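PDB 4CCS: CBIX from Paracoccus pantotrophus, which probably inserts ferrous iron into sirohydrochlorin, acting as the terminal chelatase of siroheme biosynthesis in denitrifying bacteria. Local coordinates for residues Arg3-Val8 / Pro35-Arg40; Ala28-Leu33 / Ala217-Ser222; Leu101-Ile106 / Ala144-Tyr149; Gly119-Val124 / Ala150-Cys155. All coordinates share one frame; numbering follows the deposited sequence.

Contact 1: Arg3-Val8 / Pro35-Arg40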
loop_
_atom_site.group_PDB
_atom_site.type_symbol
_atom_site.label_atom_id
_atom_site.label_comp_id
_atom_site.label_asym_id
_atom_site.label_seq_id
_atom_site.Cartn_x
_atom_site.Cartn_y
_atom_site.Cartn_z
ATOM N N ARG A 3 -17.374 4.299 -15.724
ATOM C CA ARG A 3 -16.736 3.599 -16.836
ATOM C C ARG A 3 -15.218 3.857 -16.878
ATOM O O ARG A 3 -14.464 2.906 -16.879
ATOM C CB ARG A 3 -17.438 3.916 -18.172
ATOM C CG ARG A 3 -16.794 3.271 -19.400
ATOM C CD ARG A 3 -17.602 2.116 -19.963
ATOM N NE ARG A 3 -17.043 1.637 -21.230
ATOM C CZ ARG A 3 -17.340 2.144 -22.425
ATOM N NH1 ARG A 3 -18.198 3.151 -22.532
ATOM N NH2 ARG A 3 -16.780 1.647 -23.521
ATOM N N ASN A 4 -14.772 5.112 -16.891
ATOM C CA ASN A 4 -13.330 5.406 -16.915
ATOM C C ASN A 4 -12.724 5.302 -15.508
ATOM O O ASN A 4 -13.220 5.949 -14.582
ATOM C CB ASN A 4 -13.069 6.794 -17.509
ATOM C CG ASN A 4 -12.847 6.835 -19.007
ATOM O OD1 ASN A 4 -12.697 5.810 -19.685
ATOM N ND2 ASN A 4 -12.759 8.040 -19.549
ATOM N N VAL A 5 -11.677 4.468 -15.342
ATOM C CA VAL A 5 -10.994 4.294 -14.043
ATOM C C VAL A 5 -9.478 4.468 -14.181
ATOM O O VAL A 5 -8.848 3.808 -15.008
ATOM C CB VAL A 5 -11.362 2.960 -13.311
ATOM C CG1 VAL A 5 -10.646 2.837 -11.959
ATOM C CG2 VAL A 5 -12.875 2.824 -13.120
ATOM N N LEU A 6 -8.893 5.318 -13.328
ATOM C CA LEU A 6 -7.451 5.519 -13.308
ATOM C C LEU A 6 -6.887 5.135 -11.933
ATOM O O LEU A 6 -7.313 5.688 -10.924
ATOM C CB LEU A 6 -7.137 6.984 -13.691
ATOM C CG LEU A 6 -5.691 7.368 -14.043
ATOM C CD1 LEU A 6 -5.108 6.490 -15.178
ATOM C CD2 LEU A 6 -5.624 8.834 -14.451
ATOM N N ILE A 7 -5.976 4.146 -11.903
ATOM C CA ILE A 7 -5.257 3.682 -10.698
ATOM C C ILE A 7 -4.016 4.574 -10.643
ATOM O O ILE A 7 -3.202 4.559 -11.576
ATOM C CB ILE A 7 -4.871 2.183 -10.775
ATOM C CG1 ILE A 7 -6.066 1.258 -11.153
ATOM C CG2 ILE A 7 -4.171 1.713 -9.491
ATOM C CD1 ILE A 7 -7.370 1.355 -10.389
ATOM N N VAL A 8 -3.914 5.390 -9.589
ATOM C CA VAL A 8 -2.870 6.408 -9.460
ATOM C C VAL A 8 -1.891 6.115 -8.332
ATOM O O VAL A 8 -2.297 5.949 -7.183
ATOM C CB VAL A 8 -3.511 7.821 -9.332
ATOM C CG1 VAL A 8 -2.454 8.907 -9.118
ATOM C CG2 VAL A 8 -4.367 8.149 -10.557
ATOM N N PRO A 35 -15.179 -5.753 -16.054
ATOM C CA PRO A 35 -15.555 -5.589 -17.469
ATOM C C PRO A 35 -16.389 -4.346 -17.801
ATOM O O PRO A 35 -16.284 -3.837 -18.914
ATOM C CB PRO A 35 -16.305 -6.889 -17.798
ATOM C CG PRO A 35 -15.847 -7.868 -16.783
ATOM C CD PRO A 35 -15.673 -7.049 -15.538
ATOM N N GLN A 36 -17.174 -3.831 -16.838
ATOM C CA GLN A 36 -18.013 -2.644 -17.027
ATOM C C GLN A 36 -17.217 -1.314 -17.050
ATOM O O GLN A 36 -17.803 -0.248 -17.242
ATOM C CB GLN A 36 -19.158 -2.602 -15.989
ATOM C CG GLN A 36 -18.702 -2.525 -14.524
ATOM C CD GLN A 36 -18.551 -3.873 -13.842
ATOM O OE1 GLN A 36 -17.746 -4.723 -14.243
ATOM N NE2 GLN A 36 -19.268 -4.075 -12.740
ATOM N N ALA A 37 -15.891 -1.380 -16.872
ATOM C CA ALA A 37 -15.045 -0.188 -16.862
ATOM C C ALA A 37 -13.779 -0.316 -17.717
ATOM O O ALA A 37 -13.339 -1.428 -18.003
ATOM C CB ALA A 37 -14.655 0.145 -15.421
ATOM N N CYS A 38 -13.202 0.843 -18.103
ATOM C CA CYS A 38 -11.948 0.960 -18.853
ATOM C C CYS A 38 -10.906 1.362 -17.803
ATOM O O CYS A 38 -10.911 2.519 -17.380
ATOM C CB CYS A 38 -12.071 2.028 -19.937
ATOM S SG CYS A 38 -13.420 1.747 -21.114
ATOM N N VAL A 39 -10.077 0.425 -17.355
ATOM C CA VAL A 39 -9.078 0.626 -16.297
ATOM C C VAL A 39 -7.683 0.866 -16.844
ATOM O O VAL A 39 -7.167 0.043 -17.593
ATOM C CB VAL A 39 -9.085 -0.568 -15.297
ATOM C CG1 VAL A 39 -8.213 -0.276 -14.065
ATOM C CG2 VAL A 39 -10.512 -0.926 -14.874
ATOM N N ARG A 40 -7.059 1.980 -16.428
ATOM C CA ARG A 40 -5.689 2.317 -16.834
ATOM C C ARG A 40 -4.883 2.719 -15.595
ATOM O O ARG A 40 -5.477 2.995 -14.547
ATOM C CB ARG A 40 -5.682 3.440 -17.890
ATOM C CG ARG A 40 -6.291 3.039 -19.245
ATOM C CD ARG A 40 -5.478 1.974 -19.975
ATOM N NE ARG A 40 -6.021 1.664 -21.300
ATOM C CZ ARG A 40 -6.950 0.744 -21.548
ATOM N NH1 ARG A 40 -7.467 0.026 -20.557
ATOM N NH2 ARG A 40 -7.368 0.534 -22.785
#
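A chi1 of -51° sets CG1 of Ile7 beside its own backbone N, and a chi1 of -171° in Val39 turns CG1 opposite the backbone N; the two side chains approach obliquely, with Ile7 CG1 3.9 Å from Val39 CG1. Farther back along the first strand, Val5 uses its CG2, which touches Ala37 CB at 4.0 Å. Ile219 and Ile223 of helix 215-226 cover this apolar side.

The backbones beneath illustrate parallel pairing in a beta-alpha-beta unit, strand 4-9, helix 16-30 and strand 38-43, whose last strand lies at one margin of the N-terminal sheet. Cys38 and Arg40 each use both N and O. Cys38 N donates to Arg3 O (2.7 Å) and Cys38 O accepts from Val5 N (2.9 Å); one step on, Arg40 N bonds to Val5 O, and Ile7 N reaches Arg40 O in a nearly straight bond of 2.9 Å. Val5 O also receives the CA-H of Val39, a supplementary contact of 3.4 Å between CA and O.

On the face carrying Asn4 and Leu6, Leu6 CD1 lies 3.6 Å from Arg40 O. The Arg40 chain, bent at chi2, doubles back until NH1 donates to Val39 O at 3.0 Å; the acceptor lies in the guanidinium plane, although NH1 itself stands above the plane of that carbonyl.

Contact 2: Ala28-Leu33 / Ala217-Ser222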
loop_
_atom_site.group_PDB
_atom_site.type_symbol
_atom_site.label_atom_id
_atom_site.label_comp_id
_atom_site.label_asym_id
_atom_site.label_seq_id
_atom_site.Cartn_x
_atom_site.Cartn_y
_atom_site.Cartn_z
ATOM N N ALA A 28 -3.608 -3.527 -15.683
ATOM C CA ALA A 28 -3.875 -4.599 -16.645
ATOM C C ALA A 28 -4.356 -5.883 -15.949
ATOM O O ALA A 28 -5.111 -6.643 -16.551
ATOM C CB ALA A 28 -2.647 -4.879 -17.497
ATOM N N ARG A 29 -3.950 -6.110 -14.682
ATOM C CA ARG A 29 -4.397 -7.261 -13.895
ATOM C C ARG A 29 -5.788 -6.974 -13.315
ATOM O O ARG A 29 -6.604 -7.893 -13.209
ATOM C CB ARG A 29 -3.386 -7.631 -12.794
ATOM C CG ARG A 29 -2.092 -8.265 -13.322
ATOM C CD ARG A 29 -0.952 -8.090 -12.342
ATOM N NE ARG A 29 -1.021 -9.053 -11.242
ATOM C CZ ARG A 29 -0.596 -8.825 -10.000
ATOM N NH1 ARG A 29 -0.085 -7.640 -9.667
ATOM N NH2 ARG A 29 -0.703 -9.770 -9.074
ATOM N N VAL A 30 -6.072 -5.702 -12.975
ATOM C CA VAL A 30 -7.372 -5.242 -12.469
ATOM C C VAL A 30 -8.434 -5.351 -13.594
ATOM O O VAL A 30 -9.533 -5.871 -13.361
ATOM C CB VAL A 30 -7.280 -3.799 -11.873
ATOM C CG1 VAL A 30 -8.657 -3.204 -11.558
ATOM C CG2 VAL A 30 -6.381 -3.760 -10.632
ATOM N N ALA A 31 -8.078 -4.865 -14.806
ATOM C CA ALA A 31 -8.920 -4.773 -16.007
ATOM C C ALA A 31 -9.868 -5.990 -16.270
ATOM O O ALA A 31 -11.071 -5.739 -16.300
ATOM C CB ALA A 31 -8.065 -4.477 -17.238
ATOM N N PRO A 32 -9.383 -7.271 -16.413
ATOM C CA PRO A 32 -10.329 -8.382 -16.686
ATOM C C PRO A 32 -11.333 -8.692 -15.564
ATOM O O PRO A 32 -12.287 -9.445 -15.787
ATOM C CB PRO A 32 -9.418 -9.572 -16.974
ATOM C CG PRO A 32 -8.154 -9.266 -16.266
ATOM C CD PRO A 32 -7.996 -7.783 -16.363
ATOM N N LEU A 33 -11.141 -8.076 -14.379
ATOM C CA LEU A 33 -11.989 -8.259 -13.207
ATOM C C LEU A 33 -13.091 -7.199 -13.081
ATOM O O LEU A 33 -13.980 -7.363 -12.246
ATOM C CB LEU A 33 -11.125 -8.346 -11.924
ATOM C CG LEU A 33 -9.924 -9.302 -11.956
ATOM C CD1 LEU A 33 -9.099 -9.174 -10.701
ATOM C CD2 LEU A 33 -10.354 -10.755 -12.151
ATOM N N ALA A 217 -7.716 -8.198 -7.446
ATOM C CA ALA A 217 -9.107 -8.545 -7.088
ATOM C C ALA A 217 -9.658 -7.608 -6.024
ATOM O O ALA A 217 -10.796 -7.162 -6.137
ATOM C CB ALA A 217 -9.188 -9.994 -6.623
ATOM N N MET A 218 -8.807 -7.206 -5.054
ATOM C CA MET A 218 -9.167 -6.261 -4.005
ATOM C C MET A 218 -9.528 -4.894 -4.614
ATOM O O MET A 218 -10.572 -4.332 -4.286
ATOM C CB MET A 218 -8.015 -6.156 -2.972
ATOM C CG MET A 218 -8.333 -5.279 -1.799
ATOM S SD MET A 218 -6.935 -4.999 -0.671
ATOM C CE MET A 218 -6.159 -3.625 -1.498
ATOM N N ILE A 219 -8.680 -4.373 -5.527
ATOM C CA ILE A 219 -8.928 -3.084 -6.197
ATOM C C ILE A 219 -10.213 -3.177 -7.048
ATOM O O ILE A 219 -11.048 -2.275 -6.996
ATOM C CB ILE A 219 -7.694 -2.631 -7.028
ATOM C CG1 ILE A 219 -6.433 -2.493 -6.125
ATOM C CG2 ILE A 219 -7.993 -1.325 -7.794
ATOM C CD1 ILE A 219 -5.103 -2.062 -6.882
ATOM N N ALA A 220 -10.358 -4.269 -7.814
ATOM C CA ALA A 220 -11.543 -4.506 -8.646
ATOM C C ALA A 220 -12.850 -4.423 -7.819
ATOM O O ALA A 220 -13.810 -3.776 -8.250
ATOM C CB ALA A 220 -11.437 -5.866 -9.320
ATOM N N GLU A 221 -12.861 -5.037 -6.610
ATOM C CA GLU A 221 -14.055 -5.028 -5.750
ATOM C C GLU A 221 -14.375 -3.642 -5.255
ATOM O O GLU A 221 -15.548 -3.287 -5.206
ATOM C CB GLU A 221 -13.979 -6.058 -4.595
ATOM C CG GLU A 221 -13.870 -7.506 -5.065
ATOM C CD GLU A 221 -14.962 -8.051 -5.977
ATOM O OE1 GLU A 221 -16.099 -7.537 -5.929
ATOM O OE2 GLU A 221 -14.685 -9.016 -6.723
ATOM N N SER A 222 -13.340 -2.822 -4.977
ATOM C CA SER A 222 -13.518 -1.438 -4.561
ATOM C C SER A 222 -14.045 -0.547 -5.701
ATOM O O SER A 222 -14.839 0.350 -5.437
ATOM C CB SER A 222 -12.232 -0.886 -3.952
ATOM O OG SER A 222 -12.028 -1.541 -2.711
#
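Val30 and Ile219 meet with their side chains at about a right angle, CG2 of the valine lying 4.0 Å from Ile219 CB and almost as near to Ile219 CG2. The beta-branched ends thus lie across one another instead of running alongside. The second branch of the valine, CG1, faces the backbone of the next residue, 4.2 Å from Ala220 N.

Leu33 makes a different approach. Its CB rests directly against the methyl of Ala220, at 3.6 Å between Leu33 CB and Ala220 CB, while a chi1 of -49° sends the rest of the chain along the partner helix toward Ala217. There Leu33 CD1 lies over the backbone, 3.7 Å from Ala217 CA.

The pairing joins the end of helix 16-30, the connecting helix of the first beta-alpha-beta unit, to helix 215-226 at the C terminus of the chain, so that the last helix packs on the half of the protein where the chain begins. Ala220 is the small residue at the nearest backbone approach, its CA 5.7 Å from Val30 CA. In the 3-10 turn of residues 31-33, a bond of 2.9 Å from Leu33 N to Val30 O helps bring Leu33 to the same partner as Val30. Around them, Pro216 and Ile223 also touch Val30, and Ile219 also touches Tyr60 and Leu62.

Contact 3: Leu101-Ile106 / Ala144-Tyr149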
loop_
_atom_site.group_PDB
_atom_site.type_symbol
_atom_site.label_atom_id
_atom_site.label_comp_id
_atom_site.label_asym_id
_atom_site.label_seq_id
_atom_site.Cartn_x
_atom_site.Cartn_y
_atom_site.Cartn_z
ATOM N N LEU A 101 -5.990 -9.529 3.640
ATOM C CA LEU A 101 -4.829 -9.796 2.765
ATOM C C LEU A 101 -3.524 -9.942 3.576
ATOM O O LEU A 101 -2.761 -10.898 3.345
ATOM C CB LEU A 101 -4.703 -8.719 1.663
ATOM C CG LEU A 101 -3.445 -8.795 0.773
ATOM C CD1 LEU A 101 -3.358 -10.142 0.062
ATOM C CD2 LEU A 101 -3.450 -7.697 -0.219
ATOM N N CYS A 102 -3.291 -9.024 4.544
ATOM C CA CYS A 102 -2.115 -9.050 5.425
ATOM C C CYS A 102 -2.097 -10.339 6.223
ATOM O O CYS A 102 -1.045 -10.965 6.354
ATOM C CB CYS A 102 -2.086 -7.832 6.344
ATOM S SG CYS A 102 -1.855 -6.258 5.479
ATOM N N LEU A 103 -3.270 -10.746 6.745
ATOM C CA LEU A 103 -3.376 -11.990 7.518
ATOM C C LEU A 103 -3.057 -13.226 6.672
ATOM O O LEU A 103 -2.293 -14.075 7.123
ATOM C CB LEU A 103 -4.746 -12.109 8.228
ATOM C CG LEU A 103 -4.931 -13.324 9.161
ATOM C CD1 LEU A 103 -3.923 -13.321 10.307
ATOM C CD2 LEU A 103 -6.363 -13.370 9.728
ATOM N N ALA A 104 -3.602 -13.316 5.454
ATOM C CA ALA A 104 -3.350 -14.455 4.566
ATOM C C ALA A 104 -1.855 -14.540 4.189
ATOM O O ALA A 104 -1.285 -15.629 4.197
ATOM C CB ALA A 104 -4.197 -14.330 3.318
ATOM N N LEU A 105 -1.212 -13.385 3.894
ATOM C CA LEU A 105 0.219 -13.389 3.542
ATOM C C LEU A 105 1.084 -13.862 4.707
ATOM O O LEU A 105 1.978 -14.689 4.513
ATOM C CB LEU A 105 0.669 -11.994 3.085
ATOM C CG LEU A 105 0.170 -11.521 1.724
ATOM C CD1 LEU A 105 0.382 -10.027 1.590
ATOM C CD2 LEU A 105 0.891 -12.265 0.568
ATOM N N ILE A 106 0.800 -13.370 5.917
ATOM C CA ILE A 106 1.543 -13.739 7.128
ATOM C C ILE A 106 1.323 -15.220 7.506
ATOM O O ILE A 106 2.289 -15.921 7.846
ATOM C CB ILE A 106 1.218 -12.745 8.269
ATOM C CG1 ILE A 106 1.947 -11.404 8.019
ATOM C CG2 ILE A 106 1.597 -13.308 9.627
ATOM C CD1 ILE A 106 1.342 -10.228 8.736
ATOM N N ALA A 144 -3.064 -4.391 15.223
ATOM C CA ALA A 144 -4.054 -4.794 16.237
ATOM C C ALA A 144 -5.033 -5.857 15.706
ATOM O O ALA A 144 -5.506 -6.678 16.483
ATOM C CB ALA A 144 -4.813 -3.578 16.760
ATOM N N GLY A 145 -5.286 -5.885 14.386
ATOM C CA GLY A 145 -6.166 -6.883 13.761
ATOM C C GLY A 145 -5.453 -8.217 13.561
ATOM O O GLY A 145 -6.105 -9.256 13.519
ATOM N N LEU A 146 -4.111 -8.193 13.407
ATOM C CA LEU A 146 -3.310 -9.399 13.221
ATOM C C LEU A 146 -2.946 -10.058 14.564
ATOM O O LEU A 146 -2.854 -11.286 14.647
ATOM C CB LEU A 146 -2.003 -9.054 12.463
ATOM C CG LEU A 146 -2.109 -8.526 11.035
ATOM C CD1 LEU A 146 -0.795 -7.885 10.598
ATOM C CD2 LEU A 146 -2.472 -9.624 10.066
ATOM N N ALA A 147 -2.710 -9.233 15.605
ATOM C CA ALA A 147 -2.280 -9.661 16.945
ATOM C C ALA A 147 -3.087 -10.837 17.568
ATOM O O ALA A 147 -2.446 -11.680 18.192
ATOM C CB ALA A 147 -2.246 -8.473 17.907
ATOM N N PRO A 148 -4.445 -10.936 17.385
ATOM C CA PRO A 148 -5.176 -12.072 17.982
ATOM C C PRO A 148 -4.802 -13.435 17.399
ATOM O O PRO A 148 -5.038 -14.457 18.046
ATOM C CB PRO A 148 -6.645 -11.742 17.680
ATOM C CG PRO A 148 -6.685 -10.285 17.623
ATOM C CD PRO A 148 -5.408 -9.931 16.890
ATOM N N TYR A 149 -4.193 -13.453 16.197
ATOM C CA TYR A 149 -3.802 -14.692 15.527
ATOM C C TYR A 149 -2.356 -15.103 15.766
ATOM O O TYR A 149 -1.971 -16.220 15.420
ATOM C CB TYR A 149 -4.107 -14.591 14.022
ATOM C CG TYR A 149 -5.529 -14.171 13.734
ATOM C CD1 TYR A 149 -6.570 -15.097 13.748
ATOM C CD2 TYR A 149 -5.844 -12.839 13.476
ATOM C CE1 TYR A 149 -7.884 -14.710 13.504
ATOM C CE2 TYR A 149 -7.156 -12.440 13.238
ATOM C CZ TYR A 149 -8.172 -13.382 13.234
ATOM O OH TYR A 149 -9.458 -12.988 12.978
#
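Leu103 lays a methyl over the ring of Tyr149: CD2 is 3.8 Å from the ring centroid and 15° off the ring normal, a CH-pi contact made on one face. The other branch, CD1, sits nearer the root of the ring, 3.7 Å from Tyr149 CD2, so both methyls of the leucine rest against the aromatic side chain, which crosses it at about a right angle. Leu103 CG is trans to the backbone N (chi1 -175°), and this carries the fork away from the helix toward the tyrosine.

Beside this pair, Leu146 inserts CD2 against the backbone of the other helix, 3.6 Å from Leu103 CA, with Cys102 CB also close at 4.1 Å. Its CD1 turns to Ile106, meeting Ile106 CD1 at 3.7 Å. With a glycine in place of Leu103, the Tyr149 ring would probably lose the cover on this face and be left freer to turn.

A 3-10 turn ends the second segment, and its bond of 3.0 Å from Tyr149 N to Leu146 O helps hold the two residues so that both address helix 98-113. Beneath, Leu146 touches Leu122 and Val124 of strand 121-126, and Cys102 and Ile106 touch Leu178; helices 98-113 and 134-146 are thereby joined over one side of the C-terminal sheet. A bound D-malate also touches Leu103. The contact itself is made by methyls, methylenes, one aromatic face and the backbone at Leu103, and therefore probably depends on shape and dispersion more than on directional bonds.

Contact 4: Gly119-Val124 / Ala150-Cys155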
loop_
_atom_site.group_PDB
_atom_site.type_symbol
_atom_site.label_atom_id
_atom_site.label_comp_id
_atom_site.label_asym_id
_atom_site.label_seq_id
_atom_site.Cartn_x
_atom_site.Cartn_y
_atom_site.Cartn_z
ATOM N N GLY A 119 2.813 -18.750 17.811
ATOM C CA GLY A 119 4.142 -18.632 18.420
ATOM C C GLY A 119 5.088 -17.717 17.606
ATOM O O GLY A 119 6.292 -17.746 17.834
ATOM N N THR A 120 4.543 -16.915 16.664
ATOM C CA THR A 120 5.328 -16.015 15.808
ATOM C C THR A 120 5.040 -14.553 16.164
ATOM O O THR A 120 3.883 -14.178 16.351
ATOM C CB THR A 120 5.074 -16.333 14.311
ATOM O OG1 THR A 120 5.335 -17.715 14.073
ATOM C CG2 THR A 120 5.958 -15.509 13.363
ATOM N N ARG A 121 6.101 -13.733 16.224
ATOM C CA ARG A 121 6.033 -12.308 16.520
ATOM C C ARG A 121 5.881 -11.563 15.180
ATOM O O ARG A 121 6.608 -11.868 14.230
ATOM C CB ARG A 121 7.324 -11.900 17.262
ATOM C CG ARG A 121 7.473 -10.441 17.611
ATOM C CD ARG A 121 6.507 -9.978 18.693
ATOM N NE ARG A 121 6.945 -8.733 19.326
ATOM C CZ ARG A 121 6.815 -7.530 18.778
ATOM N NH1 ARG A 121 6.282 -7.397 17.565
ATOM N NH2 ARG A 121 7.259 -6.454 19.415
ATOM N N LEU A 122 4.958 -10.585 15.117
ATOM C CA LEU A 122 4.702 -9.831 13.889
ATOM C C LEU A 122 5.139 -8.387 13.941
ATOM O O LEU A 122 4.925 -7.713 14.945
ATOM C CB LEU A 122 3.213 -9.912 13.497
ATOM C CG LEU A 122 2.651 -11.332 13.347
ATOM C CD1 LEU A 122 1.189 -11.284 12.971
ATOM C CD2 LEU A 122 3.466 -12.152 12.336
ATOM N N LEU A 123 5.749 -7.910 12.846
ATOM C CA LEU A 123 6.170 -6.515 12.704
ATOM C C LEU A 123 5.620 -5.922 11.401
ATOM O O LEU A 123 5.950 -6.388 10.307
ATOM C CB LEU A 123 7.697 -6.373 12.778
ATOM C CG LEU A 123 8.268 -4.953 12.680
ATOM C CD1 LEU A 123 7.913 -4.106 13.926
ATOM C CD2 LEU A 123 9.767 -5.010 12.484
ATOM N N VAL A 124 4.781 -4.902 11.533
ATOM C CA VAL A 124 4.202 -4.207 10.387
ATOM C C VAL A 124 5.124 -2.996 10.169
ATOM O O VAL A 124 5.212 -2.129 11.048
ATOM C CB VAL A 124 2.727 -3.794 10.647
ATOM C CG1 VAL A 124 2.201 -2.876 9.542
ATOM C CG2 VAL A 124 1.828 -5.023 10.819
ATOM N N ALA A 150 -1.558 -14.218 16.372
ATOM C CA ALA A 150 -0.133 -14.445 16.582
ATOM C C ALA A 150 0.318 -14.261 18.024
ATOM O O ALA A 150 -0.525 -14.073 18.904
ATOM C CB ALA A 150 0.650 -13.512 15.665
ATOM N N ALA A 151 1.650 -14.314 18.274
ATOM C CA ALA A 151 2.216 -14.111 19.616
ATOM C C ALA A 151 2.035 -12.656 20.050
ATOM O O ALA A 151 1.655 -12.394 21.197
ATOM C CB ALA A 151 3.690 -14.492 19.640
ATOM N N ALA A 152 2.250 -11.712 19.105
ATOM C CA ALA A 152 2.105 -10.265 19.291
ATOM C C ALA A 152 2.288 -9.574 17.936
ATOM O O ALA A 152 2.813 -10.187 17.007
ATOM C CB ALA A 152 3.160 -9.750 20.274
ATOM N N ALA A 153 1.857 -8.310 17.821
ATOM C CA ALA A 153 2.051 -7.539 16.594
ATOM C C ALA A 153 2.308 -6.090 16.930
ATOM O O ALA A 153 1.569 -5.485 17.702
ATOM C CB ALA A 153 0.852 -7.674 15.663
ATOM N N THR A 154 3.392 -5.534 16.385
ATOM C CA THR A 154 3.757 -4.136 16.607
ATOM C C THR A 154 4.099 -3.496 15.269
ATOM O O THR A 154 4.166 -4.197 14.251
ATOM C CB THR A 154 4.925 -4.009 17.583
ATOM O OG1 THR A 154 6.039 -4.715 17.040
ATOM C CG2 THR A 154 4.582 -4.480 19.010
ATOM N N CYS A 155 4.281 -2.173 15.276
ATOM C CA CYS A 155 4.607 -1.374 14.099
ATOM C C CYS A 155 5.977 -0.751 14.251
ATOM O O CYS A 155 6.423 -0.488 15.368
ATOM C CB CYS A 155 3.565 -0.284 13.881
ATOM S SG CYS A 155 1.901 -0.897 13.520
#
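Leu122 and Thr154 lie on adjacent parallel strands of a beta-alpha-beta unit, strand 121-126, helix 134-146 and strand 152-157, the last at one margin of the C-terminal sheet. The ladder runs from Leu122 N to Ala152 O (2.9 Å), from Thr154 N to Leu122 O (3.0 Å) and from Val124 N to Thr154 O. Ahead of it, Ala151 N reaches Thr120 O from above the carbonyl plane.

On the side bearing Leu122, its CD1 presses on Ala150 CB at 3.5 Å, and farther along Cys155 touches Ala139 and Ala143 of the connecting helix. On the other side, the Arg121 chain bends at chi2 (69°) and folds over the neighbouring strand, CD passing 3.7 Å from Ala152 CB. A methionine in place of Arg121 has no N-H to offer and would probably leave the Thr154 hydroxyl without its guanidinium donor.

That hydroxyl occupies the crowded position between backbone N and carbonyl carbon (chi1 59°), which points it at the arginine. Arg121 NH1 donates to Thr154 OG1 at 2.7 Å, with the oxygen at the edge of the guanidinium and almost in its plane.

From the N terminus, strand 4-9 opens contact 1, and the chain passes through helix 16-30 before residues 35-40 close that short loop. Contact 2 opens within it, at 28-33, so the two cross; they also touch, through Ile7 on Ile219 and Val39 on Val30. Contact 2 closes only at 217-222, and its long loop encloses contacts 3 and 4. Contact 3 starts at 101-106 and contact 4 at 119-124; they close in the same order, at 144-149 and 150-155, and therefore cross, packing together where Ile106 and Leu146 meet Leu122. Contacts 1 and 4 pair strands in separate sheets, their centres about 37 Å apart, while contacts 2 and 3 join helices.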